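Local coordinates for nucleoside phosphorylase, putative (Trypanosoma brucei, PDB 3BJE), which acts as a homodimeric uridine phosphorylase, using phosphate to split uridine into uracil and ribose 1-phosphate, at residues I102-I107 against Y300-L305; N269-L274 against T289-E294. One frame throughout, in Å; residues are numbered along the deposited sequence.

Contact 1. Residues I102-I107 against Y300-L305; sequences IVLNEI and YLSDML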
ATOM      1  N   ILE A 102       0.681  -0.344   8.966  1.00 15.84           N
ATOM      2  CA  ILE A 102      -0.479   0.154   9.696  1.00 14.32           C
ATOM      3  C   ILE A 102      -1.046  -0.909  10.637  1.00 16.62           C
ATOM      4  O   ILE A 102      -1.215  -0.701  11.840  1.00 16.15           O
ATOM      5  CB  ILE A 102      -1.561   0.614   8.716  1.00 15.77           C
ATOM      6  CG1 ILE A 102      -1.128   1.928   8.059  1.00 16.09           C
ATOM      7  CG2 ILE A 102      -2.908   0.806   9.452  1.00 17.90           C
ATOM      8  CD1 ILE A 102      -1.990   2.343   6.876  1.00 18.45           C
ATOM      9  N   VAL A 103      -1.374  -2.061  10.082  1.00 15.63           N
ATOM     10  CA  VAL A 103      -2.067  -3.076  10.856  1.00 15.87           C
ATOM     11  C   VAL A 103      -1.199  -3.643  11.992  1.00 17.21           C
ATOM     12  O   VAL A 103      -1.710  -3.897  13.102  1.00 17.52           O
ATOM     13  CB  VAL A 103      -2.593  -4.186   9.921  1.00 15.56           C
ATOM     14  CG1 VAL A 103      -3.216  -5.342  10.717  1.00 19.73           C
ATOM     15  CG2 VAL A 103      -3.647  -3.602   8.975  1.00 18.06           C
ATOM     16  N   LEU A 104       0.089  -3.901  11.727  1.00 15.92           N
ATOM     17  CA  LEU A 104       0.959  -4.396  12.801  1.00 15.79           C
ATOM     18  C   LEU A 104       1.160  -3.379  13.934  1.00 16.50           C
ATOM     19  O   LEU A 104       1.231  -3.784  15.105  1.00 18.42           O
ATOM     20  CB  LEU A 104       2.309  -4.888  12.282  1.00 16.51           C
ATOM     21  CG  LEU A 104       2.295  -6.280  11.645  1.00 16.03           C
ATOM     22  CD1 LEU A 104       3.694  -6.556  11.096  1.00 18.35           C
ATOM     23  CD2 LEU A 104       1.855  -7.372  12.607  1.00 19.88           C
ATOM     24  N   ASN A 105       1.265  -2.084  13.627  1.00 16.32           N
ATOM     25  CA  ASN A 105       1.332  -1.070  14.691  1.00 15.90           C
ATOM     26  C   ASN A 105       0.075  -1.102  15.556  1.00 16.76           C
ATOM     27  O   ASN A 105       0.156  -1.007  16.786  1.00 17.52           O
ATOM     28  CB  ASN A 105       1.502   0.324  14.084  1.00 16.22           C
ATOM     29  CG  ASN A 105       2.947   0.711  13.929  1.00 17.50           C
ATOM     30  OD1 ASN A 105       3.518   1.303  14.844  1.00 17.37           O
ATOM     31  ND2 ASN A 105       3.553   0.357  12.794  1.00 16.77           N
ATOM     32  N   GLU A 106      -1.075  -1.262  14.910  1.00 16.65           N
ATOM     33  CA  GLU A 106      -2.333  -1.255  15.628  1.00 16.52           C
ATOM     34  C   GLU A 106      -2.535  -2.536  16.441  1.00 15.75           C
ATOM     35  O   GLU A 106      -2.987  -2.459  17.584  1.00 17.26           O
ATOM     36  CB  GLU A 106      -3.488  -0.914  14.678  1.00 16.71           C
ATOM     37  CG  GLU A 106      -3.301   0.489  14.112  1.00 16.27           C
ATOM     38  CD  GLU A 106      -4.408   0.970  13.206  1.00 16.23           C
ATOM     39  OE1 GLU A 106      -5.388   0.237  12.978  1.00 20.78           O
ATOM     40  OE2 GLU A 106      -4.294   2.107  12.710  1.00 16.46           O
ATOM     41  N   ILE A 107      -2.145  -3.685  15.883  1.00 15.78           N
ATOM     42  CA  ILE A 107      -2.120  -4.937  16.667  1.00 16.41           C
ATOM     43  C   ILE A 107      -1.194  -4.791  17.892  1.00 15.66           C
ATOM     44  O   ILE A 107      -1.523  -5.226  19.005  1.00 16.36           O
ATOM     45  CB  ILE A 107      -1.697  -6.145  15.793  1.00 16.60           C
ATOM     46  CG1 ILE A 107      -2.820  -6.522  14.810  1.00 17.53           C
ATOM     47  CG2 ILE A 107      -1.293  -7.354  16.676  1.00 18.15           C
ATOM     48  CD1 ILE A 107      -2.345  -7.443  13.670  1.00 18.75           C
ATOM     49  N   TYR A 300       9.718  -8.663   8.963  1.00 16.71           N
ATOM     50  CA  TYR A 300      10.631  -7.724   9.617  1.00 16.80           C
ATOM     51  C   TYR A 300      10.030  -7.057  10.847  1.00 17.45           C
ATOM     52  O   TYR A 300      10.647  -7.022  11.918  1.00 17.52           O
ATOM     53  CB  TYR A 300      11.096  -6.656   8.628  1.00 18.53           C
ATOM     54  CG  TYR A 300      12.153  -5.745   9.215  1.00 17.50           C
ATOM     55  CD1 TYR A 300      13.507  -6.009   9.060  1.00 18.44           C
ATOM     56  CD2 TYR A 300      11.790  -4.630   9.955  1.00 18.29           C
ATOM     57  CE1 TYR A 300      14.466  -5.180   9.630  1.00 19.25           C
ATOM     58  CE2 TYR A 300      12.736  -3.785  10.522  1.00 17.07           C
ATOM     59  CZ  TYR A 300      14.079  -4.076  10.367  1.00 20.32           C
ATOM     60  OH  TYR A 300      15.033  -3.260  10.923  1.00 21.02           O
ATOM     61  N   LEU A 301       8.846  -6.493  10.684  1.00 17.43           N
ATOM     62  CA  LEU A 301       8.219  -5.755  11.775  1.00 18.49           C
ATOM     63  C   LEU A 301       7.769  -6.728  12.886  1.00 20.20           C
ATOM     64  O   LEU A 301       7.916  -6.400  14.063  1.00 19.88           O
ATOM     65  CB  LEU A 301       7.042  -4.965  11.242  1.00 18.01           C
ATOM     66  CG  LEU A 301       7.411  -3.826  10.270  1.00 18.78           C
ATOM     67  CD1 LEU A 301       6.159  -3.139   9.741  1.00 19.32           C
ATOM     68  CD2 LEU A 301       8.272  -2.765  10.947  1.00 18.93           C
ATOM     69  N   SER A 302       7.285  -7.927  12.522  1.00 18.58           N
ATOM     70  CA  SER A 302       6.904  -8.920  13.545  1.00 17.06           C
ATOM     71  C   SER A 302       8.133  -9.348  14.341  1.00 17.75           C
ATOM     72  O   SER A 302       8.095  -9.401  15.589  1.00 18.70           O
ATOM     73  CB  SER A 302       6.188 -10.132  12.938  1.00 17.46           C
ATOM     74  OG  SER A 302       4.965  -9.750  12.343  1.00 18.94           O
ATOM     75  N   ASP A 303       9.223  -9.656  13.637  1.00 18.12           N
ATOM     76  CA  ASP A 303      10.434 -10.075  14.314  1.00 17.93           C
ATOM     77  C   ASP A 303      10.933  -8.972  15.240  1.00 17.78           C
ATOM     78  O   ASP A 303      11.380  -9.248  16.353  1.00 19.24           O
ATOM     79  CB  ASP A 303      11.518 -10.496  13.322  1.00 16.63           C
ATOM     80  CG  ASP A 303      12.852 -10.696  13.991  1.00 18.61           C
ATOM     81  OD1 ASP A 303      13.078 -11.803  14.545  1.00 21.60           O
ATOM     82  OD2 ASP A 303      13.655  -9.739  14.006  1.00 21.21           O
ATOM     83  N   MET A 304      10.849  -7.726  14.780  1.00 17.57           N
ATOM     84  CA  MET A 304      11.261  -6.586  15.594  1.00 17.65           C
ATOM     85  C   MET A 304      10.493  -6.541  16.922  1.00 17.74           C
ATOM     86  O   MET A 304      11.081  -6.215  17.961  1.00 19.65           O
ATOM     87  CB  MET A 304      11.104  -5.278  14.811  1.00 16.52           C
ATOM     88  CG  MET A 304      11.381  -4.018  15.624  1.00 15.84           C
ATOM     89  SD  MET A 304      11.609  -2.623  14.522  1.00 18.57           S
ATOM     90  CE  MET A 304      13.328  -2.898  14.084  1.00 20.44           C
ATOM     91  N   LEU A 305       9.197  -6.862  16.867  1.00 17.37           N
ATOM     92  CA  LEU A 305       8.346  -6.886  18.073  1.00 18.93           C
ATOM     93  C   LEU A 305       8.472  -8.168  18.898  1.00 19.16           C
ATOM     94  O   LEU A 305       7.946  -8.235  20.008  1.00 19.58           O
ATOM     95  CB  LEU A 305       6.876  -6.706  17.711  1.00 19.45           C
ATOM     96  CG  LEU A 305       6.497  -5.376  17.100  1.00 19.32           C
ATOM     97  CD1 LEU A 305       5.022  -5.413  16.726  1.00 20.34           C
ATOM     98  CD2 LEU A 305       6.818  -4.258  18.074  1.00 18.42           C
TER
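L104 reaches from helix 97-112 to the flank of helix 295-305, where L301 and S302 receive it. Its CD1 does most of the touching. That methyl lies 3.7 Å from CB of L301, so it meets the root of this side chain rather than its methyls. CD1 also comes to 3.7 Å from OG of S302, and the second methyl, CD2, stays close to the same OG. The forked end of L104 thus straddles the hydroxyl. This is van der Waals contact; OG hydrogen-bonds instead to the backbone O of I298, one turn earlier. The torsion of L104 (chi1 -79°) sets CG anti to the carbonyl carbon and sends the fork across the gap. L104 supplies nearly half of the 176 Å² buried between the segments. F48 of strand 45-49 also touches L104. The contact joins two helices of the nucleoside phosphorylase fold, whose core is β-structure. The axes of 102-107 and 300-305 run nearly parallel, with a crossing angle of -20° and a closest approach of 10.6 Å. The packing is looser toward the C-terminal ends. L305 points toward helix 97-112, but its CD1 only reaches 4.4 Å from the backbone O of L104. Its side chain also packs on H108 and on F261 of the second subunit. N105 touches that same F261, so the dimer partner covers this flank. D303 is exposed to solvent. Y300 and M304 are partly covered: Y300 OH bonds to O of Y177, and M304 packs on R182 and on H264 of the second subunit.

Contact 2. Residues N269-L274 against T289-E294; sequences NMVEEL and TNIEME. With R1P (1-O-phosphono-alpha-D-ribofuranose), chain C; URA (uracil), chain D.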
ATOM      1  N   ASN A 269      13.814  -6.814 -16.170  1.00 18.33           N
ATOM      2  CA  ASN A 269      13.998  -8.258 -16.203  1.00 19.04           C
ATOM      3  C   ASN A 269      14.003  -8.882 -14.824  1.00 20.10           C
ATOM      4  O   ASN A 269      14.581  -9.955 -14.627  1.00 17.97           O
ATOM      5  CB  ASN A 269      15.293  -8.582 -16.962  1.00 17.62           C
ATOM      6  CG  ASN A 269      15.284  -8.011 -18.370  1.00 18.70           C
ATOM      7  OD1 ASN A 269      14.281  -8.142 -19.087  1.00 21.68           O
ATOM      8  ND2 ASN A 269      16.389  -7.385 -18.773  1.00 17.36           N
ATOM      9  N   MET A 270      13.292  -8.254 -13.890  1.00 17.13           N
ATOM     10  CA  MET A 270      13.233  -8.725 -12.502  1.00 17.89           C
ATOM     11  C   MET A 270      12.936 -10.216 -12.370  1.00 16.75           C
ATOM     12  O   MET A 270      13.572 -10.914 -11.581  1.00 18.62           O
ATOM     13  CB  MET A 270      12.196  -7.927 -11.700  1.00 18.06           C
ATOM     14  CG  MET A 270      12.215  -8.285 -10.216  1.00 19.43           C
ATOM     15  SD  MET A 270      10.965  -7.393  -9.275  1.00 19.00           S
ATOM     16  CE  MET A 270      11.650  -5.738  -9.192  1.00 18.25           C
ATOM     17  N   VAL A 271      11.958 -10.713 -13.116  1.00 18.97           N
ATOM     18  CA  VAL A 271      11.549 -12.099 -12.930  1.00 18.23           C
ATOM     19  C   VAL A 271      12.674 -13.081 -13.283  1.00 17.16           C
ATOM     20  O   VAL A 271      13.018 -13.947 -12.492  1.00 19.32           O
ATOM     21  CB  VAL A 271      10.279 -12.411 -13.751  1.00 21.82           C
ATOM     22  CG1 VAL A 271      10.136 -13.900 -14.008  1.00 26.02           C
ATOM     23  CG2 VAL A 271       9.079 -11.889 -13.023  1.00 24.52           C
ATOM     24  N   GLU A 272      13.251 -12.932 -14.465  1.00 16.64           N
ATOM     25  CA  GLU A 272      14.338 -13.796 -14.902  1.00 18.16           C
ATOM     26  C   GLU A 272      15.564 -13.650 -14.027  1.00 16.78           C
ATOM     27  O   GLU A 272      16.220 -14.648 -13.715  1.00 17.56           O
ATOM     28  CB  GLU A 272      14.697 -13.528 -16.370  1.00 19.23           C
ATOM     29  CG  GLU A 272      13.728 -14.145 -17.370  1.00 24.26           C
ATOM     30  CD  GLU A 272      14.273 -14.139 -18.805  1.00 25.93           C
ATOM     31  OE1 GLU A 272      14.226 -13.072 -19.445  1.00 36.09           O
ATOM     32  OE2 GLU A 272      14.721 -15.202 -19.292  1.00 31.30           O
ATOM     33  N   GLU A 273      15.854 -12.418 -13.602  1.00 16.53           N
ATOM     34  CA  GLU A 273      16.987 -12.185 -12.708  1.00 14.53           C
ATOM     35  C   GLU A 273      16.793 -12.914 -11.373  1.00 17.37           C
ATOM     36  O   GLU A 273      17.649 -13.718 -10.949  1.00 18.22           O
ATOM     37  CB  GLU A 273      17.225 -10.699 -12.482  1.00 14.90           C
ATOM     38  CG  GLU A 273      17.649  -9.955 -13.717  1.00 15.64           C
ATOM     39  CD  GLU A 273      17.857  -8.461 -13.469  1.00 16.78           C
ATOM     40  OE1 GLU A 273      17.685  -8.045 -12.324  1.00 17.95           O
ATOM     41  OE2 GLU A 273      18.200  -7.720 -14.421  1.00 18.62           O
ATOM     42  N   LEU A 274      15.664 -12.656 -10.721  1.00 16.02           N
ATOM     43  CA  LEU A 274      15.381 -13.325  -9.445  1.00 16.63           C
ATOM     44  C   LEU A 274      15.347 -14.836  -9.593  1.00 16.24           C
ATOM     45  O   LEU A 274      15.797 -15.564  -8.709  1.00 18.78           O
ATOM     46  CB  LEU A 274      14.055 -12.862  -8.851  1.00 19.06           C
ATOM     47  CG  LEU A 274      14.056 -11.437  -8.318  1.00 18.37           C
ATOM     48  CD1 LEU A 274      12.643 -11.047  -7.865  1.00 19.88           C
ATOM     49  CD2 LEU A 274      15.047 -11.244  -7.173  1.00 19.73           C
ATOM     50  N   THR A 289      11.214 -18.323  -4.488  1.00 19.32           N
ATOM     51  CA  THR A 289      10.036 -19.089  -4.848  1.00 18.90           C
ATOM     52  C   THR A 289       8.837 -18.239  -5.240  1.00 18.61           C
ATOM     53  O   THR A 289       7.956 -18.692  -5.955  1.00 18.98           O
ATOM     54  CB  THR A 289       9.602 -20.016  -3.683  1.00 18.74           C
ATOM     55  OG1 THR A 289       9.628 -19.282  -2.455  1.00 22.15           O
ATOM     56  CG2 THR A 289      10.515 -21.263  -3.610  1.00 19.48           C
ATOM     57  N   ASN A 290       8.744 -17.009  -4.727  1.00 16.01           N
ATOM     58  CA  ASN A 290       7.573 -16.217  -5.024  1.00 17.39           C
ATOM     59  C   ASN A 290       7.807 -14.731  -4.893  1.00 18.99           C
ATOM     60  O   ASN A 290       8.770 -14.305  -4.272  1.00 18.37           O
ATOM     61  CB  ASN A 290       6.336 -16.669  -4.218  1.00 18.36           C
ATOM     62  CG  ASN A 290       6.497 -16.523  -2.707  1.00 20.45           C
ATOM     63  OD1 ASN A 290       7.559 -16.773  -2.138  1.00 19.58           O
ATOM     64  ND2 ASN A 290       5.403 -16.147  -2.045  1.00 20.64           N
ATOM     65  N   ILE A 291       6.905 -13.971  -5.507  1.00 17.94           N
ATOM     66  CA  ILE A 291       6.905 -12.506  -5.468  1.00 17.37           C
ATOM     67  C   ILE A 291       5.495 -12.047  -5.110  1.00 17.39           C
ATOM     68  O   ILE A 291       4.519 -12.521  -5.707  1.00 18.06           O
ATOM     69  CB  ILE A 291       7.258 -11.886  -6.840  1.00 19.24           C
ATOM     70  CG1 ILE A 291       8.626 -12.371  -7.320  1.00 21.75           C
ATOM     71  CG2 ILE A 291       7.182 -10.344  -6.786  1.00 20.59           C
ATOM     72  CD1 ILE A 291       8.869 -12.139  -8.825  1.00 22.68           C
ATOM     73  N   GLU A 292       5.387 -11.136  -4.153  1.00 19.22           N
ATOM     74  CA  GLU A 292       4.097 -10.587  -3.737  1.00 17.91           C
ATOM     75  C   GLU A 292       4.323  -9.211  -3.070  1.00 18.41           C
ATOM     76  O   GLU A 292       5.387  -8.574  -3.284  1.00 17.82           O
ATOM     77  CB  GLU A 292       3.312 -11.587  -2.863  1.00 17.30           C
ATOM     78  CG  GLU A 292       4.102 -12.257  -1.727  1.00 17.83           C
ATOM     79  CD  GLU A 292       4.424 -11.277  -0.630  1.00 19.55           C
ATOM     80  OE1 GLU A 292       3.554 -11.097   0.251  1.00 21.52           O
ATOM     81  OE2 GLU A 292       5.530 -10.687  -0.684  1.00 21.59           O
ATOM     82  N   MET A 293       3.367  -8.731  -2.276  1.00 18.05           N
ATOM     83  CA  MET A 293       3.408  -7.326  -1.834  1.00 17.97           C
ATOM     84  C   MET A 293       3.383  -7.050  -0.320  1.00 17.92           C
ATOM     85  O   MET A 293       3.340  -5.888   0.070  1.00 19.52           O
ATOM     86  CB  MET A 293       2.267  -6.552  -2.507  1.00 20.66           C
ATOM     87  CG  MET A 293       2.408  -6.490  -4.022  1.00 20.63           C
ATOM     88  SD  MET A 293       1.084  -5.625  -4.885  1.00 19.39           S
ATOM     89  CE  MET A 293       1.293  -3.939  -4.219  1.00 19.48           C
ATOM     90  N   GLU A 294       3.430  -8.086   0.527  1.00 17.82           N
ATOM     91  CA  GLU A 294       3.313  -7.895   1.989  1.00 17.27           C
ATOM     92  C   GLU A 294       4.357  -8.560   2.886  1.00 17.76           C
ATOM     93  O   GLU A 294       4.581  -8.104   4.006  1.00 19.79           O
ATOM     94  CB  GLU A 294       1.920  -8.360   2.452  1.00 20.23           C
ATOM     95  CG  GLU A 294       0.773  -7.479   1.937  1.00 20.25           C
ATOM     96  CD  GLU A 294       0.120  -7.986   0.653  1.00 21.62           C
ATOM     97  OE1 GLU A 294       0.058  -9.205   0.434  1.00 29.02           O
ATOM     98  OE2 GLU A 294      -0.366  -7.154  -0.172  1.00 19.90           O
TER
HETATM   99  C5  R1P C 401      -2.113  -8.060  -5.563  1.00 22.94           C
HETATM  100  O5  R1P C 401      -3.035  -8.601  -6.521  1.00 20.82           O
HETATM  101  C4  R1P C 401      -2.402  -8.603  -4.177  1.00 21.45           C
HETATM  102  O4  R1P C 401      -2.499 -10.038  -4.181  1.00 28.06           O
HETATM  103  C1  R1P C 401      -1.527 -10.614  -3.302  1.00 27.13           C
HETATM  104  C2  R1P C 401      -0.444  -9.526  -3.205  1.00 24.34           C
HETATM  105  O2  R1P C 401       0.507  -9.647  -2.121  1.00 19.17           O
HETATM  106  C3  R1P C 401      -1.301  -8.258  -3.188  1.00 21.59           C
HETATM  107  O3  R1P C 401      -1.898  -8.013  -1.904  1.00 20.92           O
HETATM  108  O1  R1P C 401      -2.081 -11.051  -2.017  1.00 24.69           O
HETATM  109  P   R1P C 401      -3.627 -11.117  -1.550  1.00 24.37           P
HETATM  110  O1P R1P C 401      -3.970  -9.620  -1.572  1.00 24.46           O
HETATM  111  O2P R1P C 401      -3.561 -11.710  -0.153  1.00 25.15           O
HETATM  112  O3P R1P C 401      -4.429 -11.893  -2.544  1.00 25.49           O
HETATM  113  N1  URA D 501       0.236 -11.119  -6.424  1.00 23.69           N
HETATM  114  C2  URA D 501       1.347 -10.396  -6.687  1.00 17.09           C
HETATM  115  O2  URA D 501       1.732  -9.463  -5.913  1.00 16.44           O
HETATM  116  N3  URA D 501       2.047 -10.643  -7.783  1.00 18.01           N
HETATM  117  C4  URA D 501       1.674 -11.601  -8.652  1.00 19.21           C
HETATM  118  O4  URA D 501       2.375 -11.790  -9.661  1.00 20.74           O
HETATM  119  C5  URA D 501       0.533 -12.342  -8.410  1.00 21.54           C
HETATM  120  C6  URA D 501      -0.185 -12.073  -7.260  1.00 22.36           C
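I291 packs its side chain on helix 270-276 while its backbone O lies over one face of the flat uracil, 3.7 Å from N3. CA of E292 is on the same side of the ring plane, nearer the O2 edge. M293 comes to that edge from close to the ring plane, with CG 3.6 Å from uracil O2. C1 of the ribose 1-phosphate lies near the ring plane, beyond N1. Q254 and R256 hydrogen-bond to uracil. The carboxylate of E294 faces the ribose O2 and O3 hydroxyls. Its OE2 is suspiciously close to O3, at 2.5 Å, and the place of OE1 is less certain. The backbone N of M293 donates to ribose O2 at 3.0 Å. E292 bends at chi2 (71°), and its OE1 accepts the backbone N-H of E294 from above the carboxylate plane. R145 forms a salt bridge to E292 and, less surely, one to E294, and so probably helps fix both carboxylates. Behind the site the contact is apolar and modest. CD1 of I291 meets CD1 of L274 at 4.0 Å and CG2 of V271 at 4.2 Å. The Glu-Met-Glu run at the strand end and in the loop after it is the ribose-binding element characteristic of the nucleoside phosphorylase family.

Overall arrangement
From the N terminus, the chain passes strands 45-49 and 86-92 before helix 97-112, which holds the first segment of contact 1. The chain then runs through 192 residues before helix 295-305 closes this wide loop. Contact 2 is nested inside it. It closes a short loop of 14 residues, in which helix 270-276 leads through strand 279-281 into strand 284-292. That strand ends at the ligand pocket and, after M293 and E294, leads into helix 295-305. Contact 1 ties helix 97-112 to helix 295-305; contact 2 ties helix 270-276 to strand 284-292. The two contacts do not touch; their nearest atoms are about 7 Å apart. Both also reach the second subunit.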